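Acyl-coenzyme A oxidase 3 (Yarrowia lipolytica, PDB 5YS9) oxidises acyl-CoA substrates of different chain lengths to (2E)-enoyl-CoAs with FAD and molecular oxygen, releasing hydrogen peroxide, in peroxisomal beta-oxidation. Local coordinates at residues A[437-442]-A[644-649]; A[187-192]-A[264-269]; A[366-371]-A[560-565]; A[134-139]-A[278-283]; A[29-34]-A[629-634]. All coordinates share one frame; numbering follows the deposited sequence.

The five contacts of this acyl-CoA oxidase chain fall into two groups in space. Contacts 2 and 4 lie together, their nearest atoms about 4 Å apart: contact 2 pairs two strands of the middle domain, and contact 4 joins that region to the N-terminal helices. Contacts 1, 3 and 5 belong to the helical remainder. Contacts 1 and 5 come within about 7 Å at their nearest atoms, while the nearest atoms of contacts 3 and 5 are about 11 Å apart. Side chains of contacts 1 and 2 (Ile-648 and Ile-264) each lie about 9 Å from a bound FAD, and Ser-136 of contact 4 about 14 Å. The centres of contacts 2 and 5 are about 60 Å apart.

Contact 1: A[437-442]-A[644-649]; sequences GYNGFG and INAPIG
Asn-439 meets Ala-646, Pro-647 and Ile-648 in a buried loop-to-loop contact between the C-alpha1 and C-terminal helical regions of the acyl-CoA oxidase fold. The 3-10 turn 437-439, just ahead of helix 441-448, belongs to the C-alpha1 region, and 644-649 runs from the end of helix 641-644 into the loop before helix 655-666 of the C-terminal region. The amide of Asn-439 does most of the touching. Its CG stands anti to the carbonyl carbon (chi1 -67°), which carries OD1 across to the second loop. There OD1 takes a long, weak hydrogen bond from the backbone N of Ile-648, 3.4 Å away but nearly straight at 172°. The same oxygen is packed against carbon: Pro-647 CD lies 3.3 Å from Asn-439 OD1. ND2 is occupied by the carbonyl of His-433, so the amide is held from both ends. Behind it, the CB of Ala-646 rests 3.5 Å from Asn-439 O. Tyr-438 contributes its backbone: the CA of Ala-646 offers a CA-H...O contact to Tyr-438 O (3.4 Å). Tyr-438 OH bonds Asp-75 OD1 and also Lys-252 N of the second subunit, which ties this corner to the dimer partner. Gly-440, with positive phi, then takes the N-cap position of helix 441-448. The side chain of Ile-648 is about 9 Å from a bound FAD, and it crosses the asparagine side chain at about a right angle: CG1 lies 3.1 Å from Asn-439 OD1, and CD1 3.6 Å from Asn-439 CG.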
# COMPACT_ATOMS: atom_id res chain seq x y z
N GLY A 437 -13.94 6.05 2.55
CA GLY A 437 -13.26 6.46 3.79
C GLY A 437 -13.89 5.89 5.08
O GLY A 437 -13.19 5.66 6.06
N TYR A 438 -15.20 5.70 5.09
CA TYR A 438 -15.92 5.23 6.30
C TYR A 438 -15.62 3.76 6.63
O TYR A 438 -15.81 3.34 7.76
CB TYR A 438 -17.46 5.51 6.20
CG TYR A 438 -17.70 6.96 5.87
CD1 TYR A 438 -17.25 7.96 6.76
CD2 TYR A 438 -18.27 7.35 4.65
CE1 TYR A 438 -17.38 9.31 6.43
CE2 TYR A 438 -18.41 8.70 4.34
CZ TYR A 438 -17.97 9.66 5.23
OH TYR A 438 -18.10 10.98 4.93
N ASN A 439 -15.17 2.99 5.66
CA ASN A 439 -14.78 1.64 5.96
C ASN A 439 -13.32 1.51 6.45
O ASN A 439 -12.88 0.42 6.70
CB ASN A 439 -15.11 0.75 4.79
CG ASN A 439 -16.61 0.63 4.60
OD1 ASN A 439 -17.33 0.36 5.57
ND2 ASN A 439 -17.10 0.88 3.38
N GLY A 440 -12.60 2.63 6.60
CA GLY A 440 -11.39 2.72 7.40
C GLY A 440 -10.09 2.34 6.73
O GLY A 440 -9.02 2.79 7.17
N PHE A 441 -10.15 1.55 5.67
CA PHE A 441 -8.93 1.10 4.99
C PHE A 441 -7.95 2.24 4.66
O PHE A 441 -6.76 2.12 4.93
CB PHE A 441 -9.27 0.35 3.72
CG PHE A 441 -10.16 -0.86 3.93
CD1 PHE A 441 -9.65 -2.03 4.46
CD2 PHE A 441 -11.51 -0.82 3.57
CE1 PHE A 441 -10.46 -3.12 4.67
CE2 PHE A 441 -12.33 -1.93 3.76
CZ PHE A 441 -11.80 -3.07 4.30
N GLY A 442 -8.43 3.33 4.09
CA GLY A 442 -7.60 4.43 3.57
C GLY A 442 -6.81 5.06 4.69
O GLY A 442 -5.55 5.11 4.64
N ILE A 644 -14.34 -1.64 15.32
CA ILE A 644 -14.43 -1.96 13.92
C ILE A 644 -14.47 -0.69 13.09
O ILE A 644 -13.80 -0.60 12.09
CB ILE A 644 -15.69 -2.80 13.66
CG1 ILE A 644 -15.55 -4.17 14.31
CG2 ILE A 644 -15.99 -2.92 12.18
CD1 ILE A 644 -14.66 -5.11 13.54
N ASN A 645 -15.28 0.26 13.52
CA ASN A 645 -15.35 1.58 12.95
C ASN A 645 -15.51 1.56 11.44
O ASN A 645 -14.90 2.35 10.74
CB ASN A 645 -14.17 2.45 13.37
CG ASN A 645 -14.48 3.93 13.34
OD1 ASN A 645 -13.59 4.74 13.37
ND2 ASN A 645 -15.74 4.27 13.27
N ALA A 646 -16.29 0.62 10.95
CA ALA A 646 -16.63 0.54 9.54
C ALA A 646 -18.00 -0.08 9.42
O ALA A 646 -18.24 -1.12 10.00
CB ALA A 646 -15.59 -0.28 8.81
N PRO A 647 -18.89 0.50 8.64
CA PRO A 647 -20.26 -0.00 8.53
C PRO A 647 -20.39 -1.41 7.97
O PRO A 647 -21.21 -2.17 8.43
CB PRO A 647 -20.93 0.98 7.58
CG PRO A 647 -19.91 1.96 7.19
CD PRO A 647 -18.77 1.87 8.14
N ILE A 648 -19.59 -1.74 6.98
CA ILE A 648 -19.63 -3.04 6.35
C ILE A 648 -19.10 -4.16 7.26
O ILE A 648 -19.35 -5.32 7.02
CB ILE A 648 -18.97 -3.03 4.96
CG1 ILE A 648 -17.49 -2.73 5.05
CG2 ILE A 648 -19.66 -2.02 4.05
CD1 ILE A 648 -16.76 -2.85 3.74
N GLY A 649 -18.34 -3.78 8.27
CA GLY A 649 -17.82 -4.71 9.25
C GLY A 649 -18.54 -4.89 10.58
O GLY A 649 -18.02 -5.54 11.46

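Contact 2: A[187-192]-A[264-269]; sequences FIINTP and IQFTNV
Ile-189 faces both Val-269 and Phe-266, and its side chain can be traced atom by atom. CB lies 4.4 Å from the CB of Val-269, both side chains standing on the same face of the sheet. From there the chain forks. CG1 skirts the carbonyl oxygen of Val-269, and CD1, at the tip, leads away from the paired strand; the side chain also packs on Cys-213 of strand 210-219. CG2, anti to the backbone N, turns instead over the ring of Phe-266: it sits 4.0 Å from the ring centroid, 25° off the normal, a CH-pi contact. Ile-264 CG2 covers the opposite face of that ring, while Thr-191 OG1 lies in its plane at the edge. Beneath these side chains runs the antiparallel pairing of strands 186-190 and 262-272 in the beta domain of the acyl-CoA dehydrogenase-like fold. Ile-189 and Val-269 form a hydrogen-bonded pair: Ile-189 N gives to Val-269 O (2.9 Å), and Val-269 N returns the bond to Ile-189 O (3.1 Å). Regular pairing lapses at Thr-267 and Asn-268, where Asn-268 has positive phi. Beyond it one backbone bond remains, Thr-191 N to Phe-266 O at 2.8 Å, and side chains step in as acceptors. Phe-266 N gives a hydrogen bond to Thr-191 OG1, 2.9 Å away and almost straight (171°). Asn-190 turns its amide beside that of Asn-268, the two planes 11° apart, and its OD1 receives Asn-268 N at 3.2 Å, in the carbonyl plane and on a lone pair.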
# COMPACT_ATOMS: atom_id res chain seq x y z
N PHE A 187 26.68 23.14 28.89
CA PHE A 187 26.79 22.68 27.50
C PHE A 187 26.22 23.74 26.55
O PHE A 187 25.23 24.37 26.87
CB PHE A 187 26.08 21.35 27.27
CG PHE A 187 26.74 20.20 27.95
CD1 PHE A 187 27.94 19.71 27.49
CD2 PHE A 187 26.15 19.62 29.08
CE1 PHE A 187 28.54 18.64 28.12
CE2 PHE A 187 26.76 18.56 29.72
CZ PHE A 187 27.95 18.06 29.24
N ILE A 188 26.89 23.91 25.41
CA ILE A 188 26.37 24.64 24.29
C ILE A 188 25.82 23.63 23.28
O ILE A 188 26.60 22.89 22.66
CB ILE A 188 27.46 25.48 23.62
CG1 ILE A 188 28.08 26.46 24.64
CG2 ILE A 188 26.89 26.25 22.42
CD1 ILE A 188 29.16 27.37 24.03
N ILE A 189 24.50 23.64 23.09
CA ILE A 189 23.83 22.83 22.08
C ILE A 189 23.72 23.60 20.76
O ILE A 189 23.15 24.70 20.72
CB ILE A 189 22.42 22.41 22.50
CG1 ILE A 189 22.40 21.82 23.94
CG2 ILE A 189 21.86 21.43 21.47
CD1 ILE A 189 23.45 20.75 24.22
N ASN A 190 24.29 23.02 19.68
CA ASN A 190 24.37 23.71 18.41
C ASN A 190 24.07 22.81 17.23
O ASN A 190 24.57 21.68 17.12
CB ASN A 190 25.72 24.43 18.21
CG ASN A 190 25.67 25.47 17.09
OD1 ASN A 190 24.98 26.51 17.19
ND2 ASN A 190 26.36 25.16 15.99
N THR A 191 23.26 23.36 16.33
CA THR A 191 22.95 22.76 15.04
C THR A 191 23.92 23.43 14.01
O THR A 191 23.70 24.55 13.61
CB THR A 191 21.46 23.06 14.66
OG1 THR A 191 20.55 22.65 15.70
CG2 THR A 191 21.10 22.39 13.33
N PRO A 192 24.97 22.74 13.54
CA PRO A 192 25.99 23.44 12.69
C PRO A 192 25.57 23.88 11.24
O PRO A 192 26.05 24.89 10.75
CB PRO A 192 27.14 22.45 12.64
CG PRO A 192 26.47 21.09 12.83
CD PRO A 192 25.32 21.32 13.78
N ILE A 264 13.42 21.29 14.67
CA ILE A 264 14.08 22.16 15.64
C ILE A 264 15.52 22.47 15.21
O ILE A 264 16.27 21.59 14.81
CB ILE A 264 14.14 21.53 17.05
CG1 ILE A 264 12.84 20.76 17.40
CG2 ILE A 264 14.43 22.62 18.10
CD1 ILE A 264 12.92 19.99 18.72
N GLN A 265 15.90 23.74 15.35
CA GLN A 265 17.27 24.17 15.31
C GLN A 265 17.64 24.81 16.65
O GLN A 265 16.84 25.57 17.22
CB GLN A 265 17.44 25.19 14.22
CG GLN A 265 16.96 24.69 12.86
CD GLN A 265 17.25 25.67 11.79
OE1 GLN A 265 17.35 26.83 12.08
NE2 GLN A 265 17.42 25.21 10.58
N PHE A 266 18.87 24.49 17.11
CA PHE A 266 19.51 25.08 18.29
C PHE A 266 20.69 25.92 17.85
O PHE A 266 21.54 25.44 17.13
CB PHE A 266 20.07 23.99 19.19
CG PHE A 266 19.09 22.94 19.55
CD1 PHE A 266 18.90 21.82 18.71
CD2 PHE A 266 18.39 23.01 20.73
CE1 PHE A 266 17.98 20.84 19.04
CE2 PHE A 266 17.48 22.01 21.07
CZ PHE A 266 17.26 20.94 20.21
N THR A 267 20.76 27.14 18.31
CA THR A 267 21.89 28.01 18.00
C THR A 267 22.46 28.51 19.32
O THR A 267 21.81 29.29 20.05
CB THR A 267 21.45 29.19 17.11
OG1 THR A 267 20.69 28.69 15.99
CG2 THR A 267 22.68 29.98 16.62
N ASN A 268 23.61 27.95 19.67
CA ASN A 268 24.34 28.37 20.85
C ASN A 268 23.51 28.41 22.11
O ASN A 268 23.63 29.31 22.93
CB ASN A 268 25.05 29.69 20.56
CG ASN A 268 25.98 29.56 19.36
OD1 ASN A 268 26.82 28.63 19.30
ND2 ASN A 268 25.79 30.42 18.35
N VAL A 269 22.70 27.38 22.28
CA VAL A 269 21.79 27.29 23.41
C VAL A 269 22.59 26.78 24.62
O VAL A 269 23.25 25.74 24.57
CB VAL A 269 20.63 26.36 23.07
CG1 VAL A 269 19.77 26.07 24.28
CG2 VAL A 269 19.81 26.99 21.97

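Contact 3: A[366-371]-A[560-565]; sequences KMAADQ and KHLVTA
Ala-565 presses its methyl against Ala-368 and Gln-371 where two long helices of the acyl-CoA oxidase alpha-helical region pass each other almost perpendicularly. Helix 349-385 belongs to the C-alpha1 part and helix 547-573 to the C-terminal part; the axes of segments 366-371 and 560-565 come within 8.6 Å, at an angle of 83°. Around the Ala-565 methyl the first shell is carbon: CB sits 3.9 Å from Ala-368 CA and equally 3.9 Å from Gln-371 CB, wedged between residues one helical turn apart. No hydrogen bond crosses here. To one side, Ala-368 CB meets Leu-562 CD2 at 4.1 Å; the exception to carbon on carbon is Met-367 CB, which approaches the backbone oxygen of Ala-565 at 3.9 Å. With two alanines at the crossing, the backbones can draw together, the alpha carbons of Ala-368 and Ala-565 lying 5.3 Å apart. Further out, larger side chains fill in around them. Met-367, bent at chi2 and chi3, runs on along the partner helix to Phe-566 and Arg-569 and also meets Phe-44 of helix 38-46. Leu-562 carries on to Phe-589 of helix 579-596, and Ala-369, turned away from this crossing, packs on Ile-310 and Ala-311 of helix 300-330. On another side of helix 349-385, Lys-366 and Asp-370 form an intrahelical salt bridge one turn apart. Lys-366 NZ also holds the carbonyl of Leu-45; it meets Asp-370 OD1 at 3.0 Å on the syn lone pair.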
# COMPACT_ATOMS: atom_id res chain seq x y z
N LYS A 366 0.14 -12.54 16.72
CA LYS A 366 -0.02 -12.52 18.18
C LYS A 366 0.83 -13.63 18.91
O LYS A 366 1.48 -13.36 19.90
CB LYS A 366 -1.51 -12.57 18.56
CG LYS A 366 -1.86 -12.21 20.00
CD LYS A 366 -1.29 -10.84 20.45
CE LYS A 366 -1.88 -10.36 21.78
NZ LYS A 366 -1.79 -11.46 22.80
N MET A 367 0.84 -14.85 18.39
CA MET A 367 1.62 -15.92 19.01
C MET A 367 3.12 -15.61 19.03
O MET A 367 3.80 -15.94 20.00
CB MET A 367 1.36 -17.28 18.32
CG MET A 367 -0.08 -17.79 18.44
SD MET A 367 -0.63 -17.66 20.14
CE MET A 367 -1.68 -16.21 20.20
N ALA A 368 3.63 -14.95 18.01
CA ALA A 368 5.04 -14.55 18.01
C ALA A 368 5.36 -13.41 19.01
O ALA A 368 6.40 -13.38 19.63
CB ALA A 368 5.48 -14.19 16.62
N ALA A 369 4.45 -12.49 19.19
CA ALA A 369 4.55 -11.53 20.28
C ALA A 369 4.54 -12.17 21.66
O ALA A 369 5.25 -11.71 22.55
CB ALA A 369 3.41 -10.51 20.19
N ASP A 370 3.68 -13.16 21.85
CA ASP A 370 3.51 -13.84 23.14
C ASP A 370 4.71 -14.72 23.40
O ASP A 370 5.28 -14.64 24.47
CB ASP A 370 2.22 -14.68 23.17
CG ASP A 370 0.92 -13.82 23.29
OD1 ASP A 370 0.97 -12.56 23.36
OD2 ASP A 370 -0.18 -14.40 23.32
N GLN A 371 5.12 -15.53 22.41
CA GLN A 371 6.29 -16.39 22.54
C GLN A 371 7.54 -15.58 22.85
O GLN A 371 8.41 -16.03 23.63
CB GLN A 371 6.48 -17.20 21.27
CG GLN A 371 7.66 -18.20 21.25
CD GLN A 371 7.40 -19.54 21.95
OE1 GLN A 371 7.69 -20.59 21.38
NE2 GLN A 371 6.85 -19.51 23.18
N LYS A 560 10.09 -18.86 9.54
CA LYS A 560 10.24 -20.06 10.30
C LYS A 560 9.91 -19.78 11.76
O LYS A 560 9.24 -20.56 12.39
CB LYS A 560 11.65 -20.60 10.12
CG LYS A 560 12.06 -21.68 11.10
CD LYS A 560 13.06 -21.15 12.11
CE LYS A 560 12.52 -21.25 13.51
NZ LYS A 560 13.05 -20.16 14.37
N HIS A 561 10.36 -18.65 12.28
CA HIS A 561 9.97 -18.29 13.66
C HIS A 561 8.44 -18.11 13.90
O HIS A 561 7.92 -18.56 14.92
CB HIS A 561 10.81 -17.09 14.21
CG HIS A 561 10.85 -17.06 15.70
ND1 HIS A 561 11.41 -18.09 16.45
CD2 HIS A 561 10.34 -16.18 16.60
CE1 HIS A 561 11.26 -17.82 17.73
NE2 HIS A 561 10.62 -16.67 17.85
N LEU A 562 7.73 -17.47 12.96
CA LEU A 562 6.24 -17.37 12.99
C LEU A 562 5.56 -18.73 13.02
O LEU A 562 4.63 -18.93 13.76
CB LEU A 562 5.71 -16.58 11.76
CG LEU A 562 5.96 -15.06 11.78
CD1 LEU A 562 6.03 -14.46 10.39
CD2 LEU A 562 4.88 -14.39 12.60
N VAL A 563 6.03 -19.64 12.18
CA VAL A 563 5.54 -21.02 12.11
C VAL A 563 5.76 -21.72 13.47
O VAL A 563 4.87 -22.31 14.05
CB VAL A 563 6.31 -21.78 10.99
CG1 VAL A 563 6.07 -23.29 11.04
CG2 VAL A 563 5.97 -21.20 9.61
N THR A 564 6.98 -21.65 13.96
CA THR A 564 7.34 -22.29 15.21
C THR A 564 6.52 -21.75 16.37
O THR A 564 5.91 -22.52 17.11
CB THR A 564 8.85 -22.17 15.41
OG1 THR A 564 9.42 -23.16 14.57
CG2 THR A 564 9.28 -22.43 16.81
N ALA A 565 6.45 -20.43 16.48
CA ALA A 565 5.71 -19.83 17.59
C ALA A 565 4.22 -20.15 17.56
O ALA A 565 3.63 -20.39 18.62
CB ALA A 565 5.93 -18.33 17.63

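Contact 4: A[134-139]-A[278-283]; sequences RGSGTK and MKYAKV
Ser-136 and Lys-279 share the hydrogen bond that joins these segments: Lys-279 N gives to Ser-136 O at 2.9 Å, with the donor 47° above the carbonyl plane instead of on a lone pair. Gln-141 bridges the two segments, its OE1 accepting both Thr-138 N and Met-278 N. Thr-138 sits at the N-cap of helix 139-147, where its side chain caps a backbone N, and its OG1 also bonds Glu-140 OE1.

The remaining touches are van der Waals. The lysine chain of Lys-279 starts out across the turn, its CB 3.5 Å from Gly-137 O, and CD then passes Gly-135 O at 3.6 Å. That same carbonyl oxygen lies 3.4 Å from Tyr-280 CE2. Lys-279 CG in turn covers one face of the tyrosine ring, 4.1 Å above its centre. Thr-138 CG2 rests 3.9 Å from the carbonyl carbon of Met-278.

The turn between helices 116-136 and 139-147 of the N-terminal helical domain is thus fastened to the loop ahead of strand 282-283, which pairs with strand 289-290; Ser-136 also packs on Ile-228 of strand 222-232.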
# COMPACT_ATOMS: atom_id res chain seq x y z
N ARG A 134 14.07 8.54 32.61
CA ARG A 134 14.04 7.37 33.50
C ARG A 134 15.14 6.37 33.13
O ARG A 134 15.86 5.92 33.99
CB ARG A 134 12.67 6.72 33.45
CG ARG A 134 12.35 5.71 34.57
CD ARG A 134 10.84 5.56 34.78
NE ARG A 134 10.10 5.44 33.49
CZ ARG A 134 8.86 5.90 33.22
NH1 ARG A 134 8.14 6.57 34.13
NH2 ARG A 134 8.34 5.70 32.01
N GLY A 135 15.28 6.05 31.85
CA GLY A 135 16.31 5.16 31.39
C GLY A 135 17.74 5.69 31.47
O GLY A 135 18.67 4.91 31.69
N SER A 136 17.94 6.99 31.28
CA SER A 136 19.31 7.55 31.16
C SER A 136 19.73 8.62 32.19
O SER A 136 20.87 9.07 32.19
CB SER A 136 19.57 8.06 29.73
OG SER A 136 19.52 6.98 28.81
N GLY A 137 18.83 8.99 33.07
CA GLY A 137 19.15 9.93 34.12
C GLY A 137 19.45 9.18 35.41
O GLY A 137 19.01 8.03 35.61
N THR A 138 20.20 9.83 36.29
CA THR A 138 20.35 9.37 37.65
C THR A 138 19.01 9.53 38.35
O THR A 138 18.14 10.23 37.83
CB THR A 138 21.44 10.14 38.41
OG1 THR A 138 21.00 11.47 38.70
CG2 THR A 138 22.74 10.19 37.57
N LYS A 139 18.86 8.88 39.50
CA LYS A 139 17.65 9.01 40.30
C LYS A 139 17.35 10.49 40.65
O LYS A 139 16.19 10.90 40.69
CB LYS A 139 17.78 8.19 41.57
CG LYS A 139 16.53 8.09 42.44
CD LYS A 139 16.87 8.29 43.92
CE LYS A 139 15.62 8.22 44.80
NZ LYS A 139 15.95 8.44 46.25
N MET A 278 22.87 11.26 33.02
CA MET A 278 24.19 10.68 33.35
C MET A 278 24.23 9.32 34.05
O MET A 278 25.26 8.98 34.62
CB MET A 278 25.06 11.69 34.13
CG MET A 278 25.62 12.84 33.30
SD MET A 278 26.70 13.86 34.35
CE MET A 278 26.70 15.48 33.57
N LYS A 279 23.17 8.53 33.95
CA LYS A 279 23.18 7.15 34.46
C LYS A 279 24.35 6.31 33.91
O LYS A 279 25.01 5.61 34.65
CB LYS A 279 21.84 6.45 34.17
CG LYS A 279 21.72 5.00 34.65
CD LYS A 279 20.28 4.56 34.89
CE LYS A 279 20.20 3.04 34.95
NZ LYS A 279 19.22 2.53 35.97
N TYR A 280 24.58 6.41 32.60
CA TYR A 280 25.59 5.62 31.91
C TYR A 280 26.87 6.39 31.64
O TYR A 280 27.94 5.90 31.96
CB TYR A 280 25.03 5.04 30.62
CG TYR A 280 23.91 4.09 30.89
CD1 TYR A 280 24.13 2.95 31.66
CD2 TYR A 280 22.61 4.33 30.42
CE1 TYR A 280 23.11 2.06 31.95
CE2 TYR A 280 21.57 3.43 30.68
CZ TYR A 280 21.83 2.30 31.45
OH TYR A 280 20.86 1.40 31.76
N ALA A 281 26.76 7.57 31.05
CA ALA A 281 27.92 8.40 30.79
C ALA A 281 27.87 9.61 31.71
O ALA A 281 26.82 10.26 31.79
CB ALA A 281 27.93 8.83 29.34
N LYS A 282 29.00 9.93 32.36
CA LYS A 282 29.08 11.04 33.33
C LYS A 282 30.21 12.00 32.96
O LYS A 282 31.22 11.56 32.46
CB LYS A 282 29.30 10.53 34.77
CG LYS A 282 28.61 9.21 35.10
CD LYS A 282 29.03 8.70 36.46
CE LYS A 282 28.21 7.49 36.89
NZ LYS A 282 26.75 7.82 36.98
N VAL A 283 29.99 13.28 33.26
CA VAL A 283 30.90 14.38 33.00
C VAL A 283 30.96 15.18 34.31
O VAL A 283 29.93 15.59 34.84
CB VAL A 283 30.44 15.30 31.84
CG1 VAL A 283 31.39 16.47 31.62
CG2 VAL A 283 30.32 14.53 30.54

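Contact 5: A[29-34]-A[629-634]; sequences GERAKV and QVAGYT
Lys-33 O receives the amide NE2 of Gln-629 at 3.0 Å, the hydrogen bond that spans this contact. The donor comes from well above the carbonyl plane, 56° out of it, and the N-H...O angle is 154°. The other end of the amide is used as well: Gln-629 OE1 accepts the backbone N of Lys-35, so the side chain grips the main chain on both sides of Val-34 and its rotation is fixed. A bend at chi2 brings the amide round to that position, with OE1 3.3 Å from Val-34 CA. Val-34 packs against the first turn of helix 630-635. Its CG2 lies only 3.2 Å from Gly-632 N, a tight fit beside a residue without a side chain, and 4.2 Å from Ala-631 CB. The methyl of Ala-631 also rests on the last turn of helix 23-31, 3.9 Å from Glu-30 O. Charged groups flank this apolar patch. Lys-33 NZ forms a salt bridge to Glu-30 OE1 at 3.2 Å, from above the carboxylate plane, and Glu-30 OE2 has a second partner in Arg-627. Arg-31 starts out away from helix 630-635, but its NE forms a salt bridge with Asp-635 at that helix's end, and it makes a cation-pi contact with Tyr-651. The arrangement is a type I beta turn, Arg-31 to Val-34, docked against a helix N-terminus with Gln-629 at the N-cap position, linking helix 23-31 to the C-terminal region of the acyl-CoA oxidase fold.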
# COMPACT_ATOMS: atom_id res chain seq x y z
N GLY A 29 -26.28 -17.18 9.65
CA GLY A 29 -26.08 -18.53 9.15
C GLY A 29 -24.68 -19.06 9.37
O GLY A 29 -24.49 -20.25 9.59
N GLU A 30 -23.69 -18.19 9.21
CA GLU A 30 -22.29 -18.49 9.47
C GLU A 30 -21.99 -18.73 10.93
O GLU A 30 -21.22 -19.60 11.28
CB GLU A 30 -21.40 -17.40 8.93
CG GLU A 30 -21.57 -17.16 7.46
CD GLU A 30 -20.91 -18.22 6.62
OE1 GLU A 30 -20.49 -19.24 7.17
OE2 GLU A 30 -20.82 -18.03 5.41
N ARG A 31 -22.62 -17.94 11.79
CA ARG A 31 -22.45 -18.06 13.22
C ARG A 31 -22.95 -19.42 13.68
O ARG A 31 -22.40 -20.03 14.59
CB ARG A 31 -23.14 -16.91 13.94
CG ARG A 31 -22.16 -15.91 14.52
CD ARG A 31 -22.77 -14.55 14.77
NE ARG A 31 -21.76 -13.52 14.73
CZ ARG A 31 -21.89 -12.34 14.14
NH1 ARG A 31 -20.89 -11.50 14.16
NH2 ARG A 31 -23.01 -12.02 13.54
N ALA A 32 -24.00 -19.88 13.03
CA ALA A 32 -24.63 -21.15 13.32
C ALA A 32 -23.73 -22.36 13.12
O ALA A 32 -23.98 -23.41 13.69
CB ALA A 32 -25.90 -21.29 12.50
N LYS A 33 -22.71 -22.24 12.29
CA LYS A 33 -21.76 -23.36 12.01
C LYS A 33 -20.67 -23.57 13.08
O LYS A 33 -20.06 -24.61 13.18
CB LYS A 33 -21.05 -23.14 10.67
CG LYS A 33 -22.02 -22.95 9.53
CD LYS A 33 -21.32 -22.49 8.28
CE LYS A 33 -22.27 -22.51 7.10
NZ LYS A 33 -21.50 -22.01 5.94
N VAL A 34 -20.41 -22.53 13.85
CA VAL A 34 -19.25 -22.48 14.72
C VAL A 34 -19.25 -23.65 15.70
O VAL A 34 -20.23 -23.88 16.37
CB VAL A 34 -19.23 -21.10 15.41
CG1 VAL A 34 -18.39 -21.09 16.68
CG2 VAL A 34 -18.73 -20.07 14.41
N GLN A 629 -15.55 -22.27 9.65
CA GLN A 629 -15.57 -21.72 10.99
C GLN A 629 -15.25 -20.24 11.06
O GLN A 629 -14.92 -19.73 12.11
CB GLN A 629 -14.61 -22.50 11.89
CG GLN A 629 -14.95 -23.97 12.08
CD GLN A 629 -16.21 -24.20 12.87
OE1 GLN A 629 -16.30 -23.84 14.03
NE2 GLN A 629 -17.18 -24.80 12.25
N VAL A 630 -15.33 -19.55 9.94
CA VAL A 630 -14.79 -18.20 9.83
C VAL A 630 -15.39 -17.20 10.81
O VAL A 630 -14.69 -16.35 11.32
CB VAL A 630 -14.94 -17.66 8.40
CG1 VAL A 630 -16.40 -17.53 8.04
CG2 VAL A 630 -14.24 -16.33 8.26
N ALA A 631 -16.68 -17.29 11.05
CA ALA A 631 -17.34 -16.42 12.00
C ALA A 631 -16.79 -16.59 13.40
O ALA A 631 -16.70 -15.64 14.14
CB ALA A 631 -18.83 -16.64 11.98
N GLY A 632 -16.49 -17.82 13.80
CA GLY A 632 -15.86 -18.05 15.08
C GLY A 632 -14.47 -17.48 15.25
O GLY A 632 -14.18 -16.84 16.24
N TYR A 633 -13.62 -17.67 14.26
CA TYR A 633 -12.28 -17.11 14.33
C TYR A 633 -12.29 -15.57 14.46
O TYR A 633 -11.48 -15.01 15.20
CB TYR A 633 -11.51 -17.49 13.08
CG TYR A 633 -11.15 -18.95 12.90
CD1 TYR A 633 -10.34 -19.60 13.82
CD2 TYR A 633 -11.54 -19.65 11.76
CE1 TYR A 633 -9.95 -20.92 13.64
CE2 TYR A 633 -11.16 -20.96 11.57
CZ TYR A 633 -10.37 -21.59 12.53
OH TYR A 633 -9.98 -22.87 12.36
N THR A 634 -13.20 -14.90 13.74
CA THR A 634 -13.25 -13.42 13.68
C THR A 634 -13.99 -12.84 14.88
O THR A 634 -13.55 -11.81 15.43
CB THR A 634 -13.90 -12.93 12.40
OG1 THR A 634 -15.10 -13.65 12.18
CG2 THR A 634 -13.00 -13.18 11.26